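Local atomic coordinates of succinoglycan biosynthesis protein (Bacillus cereus ATCC 14579, PDB entry 2QGM), a protein that is of unproven function but belongs to the erythromycin esterase family and probably acts as a hydrolase, with a suggested link to succinoglycan biosynthesis. Residues Ile89-Phe94 / Thr142-Ala147; Trp400-Arg405 / Ser425-Phe430. All coordinates share one frame; numbering follows the deposited sequence.

Interaction 1: residues Ile89-Phe94 / Thr142-Ala147; sequences IFTMKF and TDEIIA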
loop_
_atom_site.group_PDB
_atom_site.type_symbol
_atom_site.label_atom_id
_atom_site.label_comp_id
_atom_site.label_asym_id
_atom_site.label_seq_id
_atom_site.Cartn_x
_atom_site.Cartn_y
_atom_site.Cartn_z
ATOM N N ILE A 89 -9.261 -10.666 3.465
ATOM C CA ILE A 89 -8.973 -9.349 2.912
ATOM C C ILE A 89 -7.794 -9.458 1.933
ATOM O O ILE A 89 -7.869 -8.945 0.823
ATOM C CB ILE A 89 -8.682 -8.321 4.020
ATOM C CG1 ILE A 89 -9.958 -8.104 4.838
ATOM C CG2 ILE A 89 -8.214 -6.999 3.409
ATOM C CD1 ILE A 89 -9.864 -7.025 5.900
ATOM N N PHE A 90 -6.719 -10.139 2.333
ATOM C CA PHE A 90 -5.579 -10.306 1.436
ATOM C C PHE A 90 -5.996 -11.041 0.154
ATOM O O PHE A 90 -5.625 -10.640 -0.953
ATOM C CB PHE A 90 -4.439 -11.100 2.095
ATOM C CG PHE A 90 -3.706 -10.350 3.178
ATOM C CD1 PHE A 90 -3.522 -8.974 3.095
ATOM C CD2 PHE A 90 -3.157 -11.032 4.262
ATOM C CE1 PHE A 90 -2.803 -8.289 4.072
ATOM C CE2 PHE A 90 -2.436 -10.357 5.245
ATOM C CZ PHE A 90 -2.259 -8.980 5.148
ATOM N N THR A 91 -6.758 -12.122 0.298
ATOM C CA THR A 91 -7.186 -12.894 -0.862
ATOM C C THR A 91 -8.140 -12.102 -1.754
ATOM O O THR A 91 -8.043 -12.174 -2.977
ATOM C CB THR A 91 -7.847 -14.218 -0.430
ATOM O OG1 THR A 91 -6.878 -15.021 0.253
ATOM C CG2 THR A 91 -8.356 -14.985 -1.645
HETATM N N MSE A 92 -9.052 -11.343 -1.153
HETATM C CA MSE A 92 -9.981 -10.547 -1.949
HETATM C C MSE A 92 -9.213 -9.454 -2.690
HETATM O O MSE A 92 -9.566 -9.089 -3.807
HETATM C CB MSE A 92 -11.067 -9.927 -1.066
HETATM C CG MSE A 92 -12.051 -8.990 -1.789
HETATM SE SE MSE A 92 -13.171 -9.921 -3.079
HETATM C CE MSE A 92 -12.433 -9.276 -4.723
ATOM N N LYS A 93 -8.163 -8.923 -2.074
ATOM C CA LYS A 93 -7.362 -7.904 -2.727
ATOM C C LYS A 93 -6.629 -8.506 -3.919
ATOM O O LYS A 93 -6.439 -7.850 -4.931
ATOM C CB LYS A 93 -6.373 -7.272 -1.744
ATOM C CG LYS A 93 -7.043 -6.305 -0.788
ATOM C CD LYS A 93 -6.078 -5.658 0.189
ATOM C CE LYS A 93 -5.114 -4.731 -0.513
ATOM N NZ LYS A 93 -4.231 -4.077 0.486
ATOM N N PHE A 94 -6.215 -9.758 -3.786
ATOM C CA PHE A 94 -5.552 -10.471 -4.869
ATOM C C PHE A 94 -6.571 -10.608 -6.014
ATOM O O PHE A 94 -6.240 -10.379 -7.177
ATOM C CB PHE A 94 -5.086 -11.831 -4.321
ATOM C CG PHE A 94 -4.572 -12.807 -5.352
ATOM C CD1 PHE A 94 -4.234 -12.414 -6.649
ATOM C CD2 PHE A 94 -4.414 -14.149 -4.995
ATOM C CE1 PHE A 94 -3.749 -13.353 -7.572
ATOM C CE2 PHE A 94 -3.931 -15.086 -5.905
ATOM C CZ PHE A 94 -3.594 -14.694 -7.202
ATOM N N THR A 142 2.651 -14.300 3.867
ATOM C CA THR A 142 1.527 -15.206 4.088
ATOM C C THR A 142 1.219 -16.015 2.841
ATOM O O THR A 142 1.636 -15.657 1.744
ATOM C CB THR A 142 0.255 -14.428 4.471
ATOM O OG1 THR A 142 -0.175 -13.642 3.351
ATOM C CG2 THR A 142 0.527 -13.509 5.654
ATOM N N ASP A 143 0.483 -17.110 3.010
ATOM C CA ASP A 143 0.115 -17.939 1.867
ATOM C C ASP A 143 -0.730 -17.117 0.903
ATOM O O ASP A 143 -0.581 -17.235 -0.314
ATOM C CB ASP A 143 -0.688 -19.165 2.306
ATOM C CG ASP A 143 0.127 -20.135 3.139
ATOM O OD1 ASP A 143 1.355 -20.239 2.917
ATOM O OD2 ASP A 143 -0.469 -20.814 4.000
ATOM N N GLU A 144 -1.607 -16.283 1.461
ATOM C CA GLU A 144 -2.502 -15.445 0.667
ATOM C C GLU A 144 -1.752 -14.495 -0.265
ATOM O O GLU A 144 -2.044 -14.435 -1.460
ATOM C CB GLU A 144 -3.433 -14.637 1.588
ATOM C CG GLU A 144 -4.392 -15.483 2.445
ATOM C CD GLU A 144 -3.819 -15.880 3.804
ATOM O OE1 GLU A 144 -2.620 -15.645 4.046
ATOM O OE2 GLU A 144 -4.571 -16.431 4.637
ATOM N N ILE A 145 -0.788 -13.757 0.278
ATOM C CA ILE A 145 -0.030 -12.808 -0.526
ATOM C C ILE A 145 0.952 -13.495 -1.469
ATOM O O ILE A 145 1.083 -13.106 -2.625
ATOM C CB ILE A 145 0.723 -11.781 0.379
ATOM C CG1 ILE A 145 -0.298 -10.963 1.165
ATOM C CG2 ILE A 145 1.598 -10.854 -0.466
ATOM C CD1 ILE A 145 0.282 -9.964 2.151
ATOM N N ILE A 146 1.632 -14.529 -0.988
ATOM C CA ILE A 146 2.578 -15.236 -1.833
ATOM C C ILE A 146 1.871 -15.843 -3.035
ATOM O O ILE A 146 2.439 -15.917 -4.115
ATOM C CB ILE A 146 3.316 -16.311 -1.034
ATOM C CG1 ILE A 146 4.183 -15.621 0.020
ATOM C CG2 ILE A 146 4.162 -17.169 -1.966
ATOM C CD1 ILE A 146 4.819 -16.548 1.008
ATOM N N ALA A 147 0.618 -16.246 -2.850
ATOM C CA ALA A 147 -0.154 -16.815 -3.950
ATOM C C ALA A 147 -0.332 -15.758 -5.034
ATOM O O ALA A 147 -0.304 -16.074 -6.219
ATOM C CB ALA A 147 -1.514 -17.291 -3.456
HETATM O O HOH W 1 -4.708 -15.394 -1.870
#
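I145 sets its CD1 methyl almost squarely over the ring of F90, 3.9 Å from the ring centroid and 4° off the normal, a CH-pi contact over the centre of one face. F90 CG lies beside the backbone N, anti to the carbonyl carbon, which sends the ring toward helix 143-157; the short segments of helices 87-104 and 143-157 run nearly parallel, 13° apart with axes 8.7 Å from each other. Nearer the backbones, F90 CB meets E144 CB at 3.7 Å. T142 touches the same ring with its hydroxyl, but that oxygen has another task: as N-cap of helix 143-157, T142 OG1 accepts from I145 N at 3.1 Å.

Next along the first helix, T91 crosses E144 at about a right angle, with T91 OG1 pressed to E144 CG at 3.3 Å. E144 bends at its second torsion, and its OE2 bonds S87, at the start of the same helix 87-104, and H443 near the C terminus. F94, with CG anti to the backbone N (chi1 171°), carries its ring to A147, where F94 CZ lies 3.7 Å from A147 O. One water sits in plane at the edge of this ring. It is 3.1 Å from T91 OG1 and donates to E144 O at 2.9 Å.

Across this buried seam of the alpha/beta core, then, aromatic and aliphatic surfaces supply most of the direct contact. Residues 89-94 and 142-147 share no direct hydrogen bond; a bound water joins them, while the E144 carboxylate ties helix 143-157 to the start of helix 87-104 and to the C-terminal tail.

Interaction 2: residues Trp400-Arg405 / Ser425-Phe430; sequences WVKAKR and SLLEQF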
loop_
_atom_site.group_PDB
_atom_site.type_symbol
_atom_site.label_atom_id
_atom_site.label_comp_id
_atom_site.label_asym_id
_atom_site.label_seq_id
_atom_site.Cartn_x
_atom_site.Cartn_y
_atom_site.Cartn_z
ATOM N N TRP A 400 -25.343 8.916 5.814
ATOM C CA TRP A 400 -24.568 8.043 6.684
ATOM C C TRP A 400 -23.055 8.096 6.445
ATOM O O TRP A 400 -22.289 8.292 7.389
ATOM C CB TRP A 400 -25.074 6.608 6.532
ATOM C CG TRP A 400 -24.294 5.568 7.284
ATOM C CD1 TRP A 400 -24.255 5.384 8.637
ATOM C CD2 TRP A 400 -23.462 4.551 6.716
ATOM N NE1 TRP A 400 -23.450 4.313 8.947
ATOM C CE2 TRP A 400 -22.950 3.784 7.782
ATOM C CE3 TRP A 400 -23.099 4.211 5.405
ATOM C CZ2 TRP A 400 -22.091 2.696 7.579
ATOM C CZ3 TRP A 400 -22.243 3.126 5.207
ATOM C CH2 TRP A 400 -21.752 2.388 6.287
ATOM N N VAL A 401 -22.617 7.927 5.199
ATOM C CA VAL A 401 -21.179 7.950 4.907
ATOM C C VAL A 401 -20.530 9.314 5.121
ATOM O O VAL A 401 -19.321 9.402 5.342
ATOM C CB VAL A 401 -20.878 7.511 3.461
ATOM C CG1 VAL A 401 -21.260 6.052 3.265
ATOM C CG2 VAL A 401 -21.624 8.394 2.488
ATOM N N LYS A 402 -21.334 10.371 5.048
ATOM C CA LYS A 402 -20.840 11.734 5.232
ATOM C C LYS A 402 -20.808 12.148 6.701
ATOM O O LYS A 402 -20.209 13.164 7.060
ATOM C CB LYS A 402 -21.707 12.725 4.445
ATOM C CG LYS A 402 -21.515 12.665 2.932
ATOM C CD LYS A 402 -22.460 13.615 2.218
ATOM C CE LYS A 402 -22.202 13.642 0.717
ATOM N NZ LYS A 402 -20.867 14.223 0.391
ATOM N N ALA A 403 -21.463 11.365 7.547
ATOM C CA ALA A 403 -21.510 11.645 8.976
ATOM C C ALA A 403 -20.263 11.106 9.668
ATOM O O ALA A 403 -19.551 10.270 9.114
ATOM C CB ALA A 403 -22.761 11.013 9.582
ATOM N N LYS A 404 -19.991 11.593 10.875
ATOM C CA LYS A 404 -18.831 11.128 11.625
ATOM C C LYS A 404 -19.223 10.005 12.573
ATOM O O LYS A 404 -20.122 10.159 13.404
ATOM C CB LYS A 404 -18.194 12.272 12.419
ATOM C CG LYS A 404 -17.472 13.310 11.569
ATOM C CD LYS A 404 -16.621 14.225 12.443
ATOM C CE LYS A 404 -15.944 15.317 11.626
ATOM N NZ LYS A 404 -15.144 14.763 10.498
ATOM N N ARG A 405 -18.544 8.872 12.435
ATOM C CA ARG A 405 -18.805 7.703 13.266
ATOM C C ARG A 405 -17.498 6.946 13.458
ATOM O O ARG A 405 -16.536 7.164 12.724
ATOM C CB ARG A 405 -19.815 6.781 12.580
ATOM C CG ARG A 405 -21.148 7.426 12.220
ATOM C CD ARG A 405 -22.080 7.512 13.419
ATOM N NE ARG A 405 -23.452 7.828 13.018
ATOM C CZ ARG A 405 -23.957 9.057 12.942
ATOM N NH1 ARG A 405 -23.211 10.111 13.243
ATOM N NH2 ARG A 405 -25.216 9.231 12.558
ATOM N N SER A 425 -15.358 10.393 8.932
ATOM C CA SER A 425 -16.380 10.166 7.920
ATOM C C SER A 425 -15.861 9.142 6.928
ATOM O O SER A 425 -14.704 9.216 6.504
ATOM C CB SER A 425 -16.705 11.473 7.197
ATOM O OG SER A 425 -17.225 11.238 5.905
ATOM N N LEU A 426 -16.709 8.192 6.547
ATOM C CA LEU A 426 -16.288 7.156 5.604
ATOM C C LEU A 426 -15.976 7.716 4.216
ATOM O O LEU A 426 -14.938 7.388 3.649
ATOM C CB LEU A 426 -17.354 6.063 5.511
ATOM C CG LEU A 426 -16.854 4.754 4.889
ATOM C CD1 LEU A 426 -15.855 4.056 5.821
ATOM C CD2 LEU A 426 -18.050 3.854 4.616
ATOM N N LEU A 427 -16.864 8.552 3.675
ATOM C CA LEU A 427 -16.646 9.149 2.355
ATOM C C LEU A 427 -15.401 10.042 2.368
ATOM O O LEU A 427 -14.694 10.165 1.367
ATOM C CB LEU A 427 -17.857 9.985 1.937
ATOM C CG LEU A 427 -17.648 10.801 0.659
ATOM C CD1 LEU A 427 -17.439 9.863 -0.538
ATOM C CD2 LEU A 427 -18.842 11.710 0.431
ATOM N N GLU A 428 -15.154 10.669 3.512
ATOM C CA GLU A 428 -14.007 11.548 3.697
ATOM C C GLU A 428 -12.715 10.788 3.422
ATOM O O GLU A 428 -11.750 11.343 2.891
ATOM C CB GLU A 428 -14.008 12.065 5.141
ATOM C CG GLU A 428 -12.924 13.070 5.484
ATOM C CD GLU A 428 -12.937 13.443 6.960
ATOM O OE1 GLU A 428 -14.036 13.678 7.505
ATOM O OE2 GLU A 428 -11.850 13.512 7.575
ATOM N N GLN A 429 -12.714 9.510 3.786
ATOM C CA GLN A 429 -11.544 8.659 3.628
ATOM C C GLN A 429 -11.521 7.814 2.363
ATOM O O GLN A 429 -10.478 7.689 1.722
ATOM C CB GLN A 429 -11.430 7.721 4.838
ATOM C CG GLN A 429 -11.551 8.436 6.171
ATOM C CD GLN A 429 -10.439 9.422 6.386
ATOM O OE1 GLN A 429 -10.485 10.239 7.319
ATOM N NE2 GLN A 429 -9.421 9.356 5.539
ATOM N N PHE A 430 -12.668 7.243 1.997
ATOM C CA PHE A 430 -12.725 6.357 0.840
ATOM C C PHE A 430 -13.821 6.651 -0.182
ATOM O O PHE A 430 -14.972 6.916 0.178
ATOM C CB PHE A 430 -12.903 4.910 1.322
ATOM C CG PHE A 430 -12.015 4.527 2.489
ATOM C CD1 PHE A 430 -10.626 4.575 2.383
ATOM C CD2 PHE A 430 -12.578 4.072 3.685
ATOM C CE1 PHE A 430 -9.811 4.173 3.445
ATOM C CE2 PHE A 430 -11.772 3.668 4.752
ATOM C CZ PHE A 430 -10.382 3.717 4.633
#
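Two donors from the 425-430 segment converge on one carbonyl, V401 O, at the end of helix 395-402. The hydroxyl of S425 reaches it at 2.8 Å from OG to O, in the carbonyl plane and on a lone pair. L427 N comes in at 3.1 Å to V401 O with a nearly straight N-H (174°), yet it stands above that plane, 40° out of it. S425 OG also works as an acceptor: S425 is the N-cap of helix 426-429, and its OG takes the N-H of E428 at 3.2 Å. Lying anti to the backbone N, the S425 hydroxyl can serve both jobs at once. A weaker polar approach comes from S425 CA, whose C-H points at A403 O over 3.4 Å; that oxygen is buried and has no conventional partner.

The setting is a small two-stranded antiparallel hairpin, 404-408 with 421-425, flanked by one helix that ends just before its first strand and another that starts just after its second. R405 and T424 share backbone hydrogen bonds within it.

Apolar packing fills the angle between the helices. L426 CD2 lies 4.1 Å from V401 CG1, the two side chains crossing obliquely, and also touches the six-membered part of the W400 indole, which F374 meets edge-to-face. The aliphatic stem of K402 runs alongside L427 in the same direction, K402 CG to L427 CD2 being 3.8 Å.

Charge enters at the exposed margin, where K404 turns at its last torsion to bring NZ within 3.4 Å of E428 OE1, a salt bridge.

How the interactions relate
From the N terminus, the chain passes strand 76-79 and enters helix 87-104, the first half of interaction 1. The 47 residues between the two segments take in the rest of that helix, strand 108-111 and helix 115-127, and the loop closes when helix 143-157 begins. Interaction 2 opens much later and closes a shorter, 19-residue excursion containing most of the hairpin 404-408/421-425. The two contacts are in series, neither nested nor crossed; their centres lie 27 Å apart and their nearest atoms about 10 Å. After interaction 2 the chain enters strand 432-439 of the main sheet, where T439, F434 and I436 pack against helix 87-104, and the C-terminal tail comes back to interaction 1.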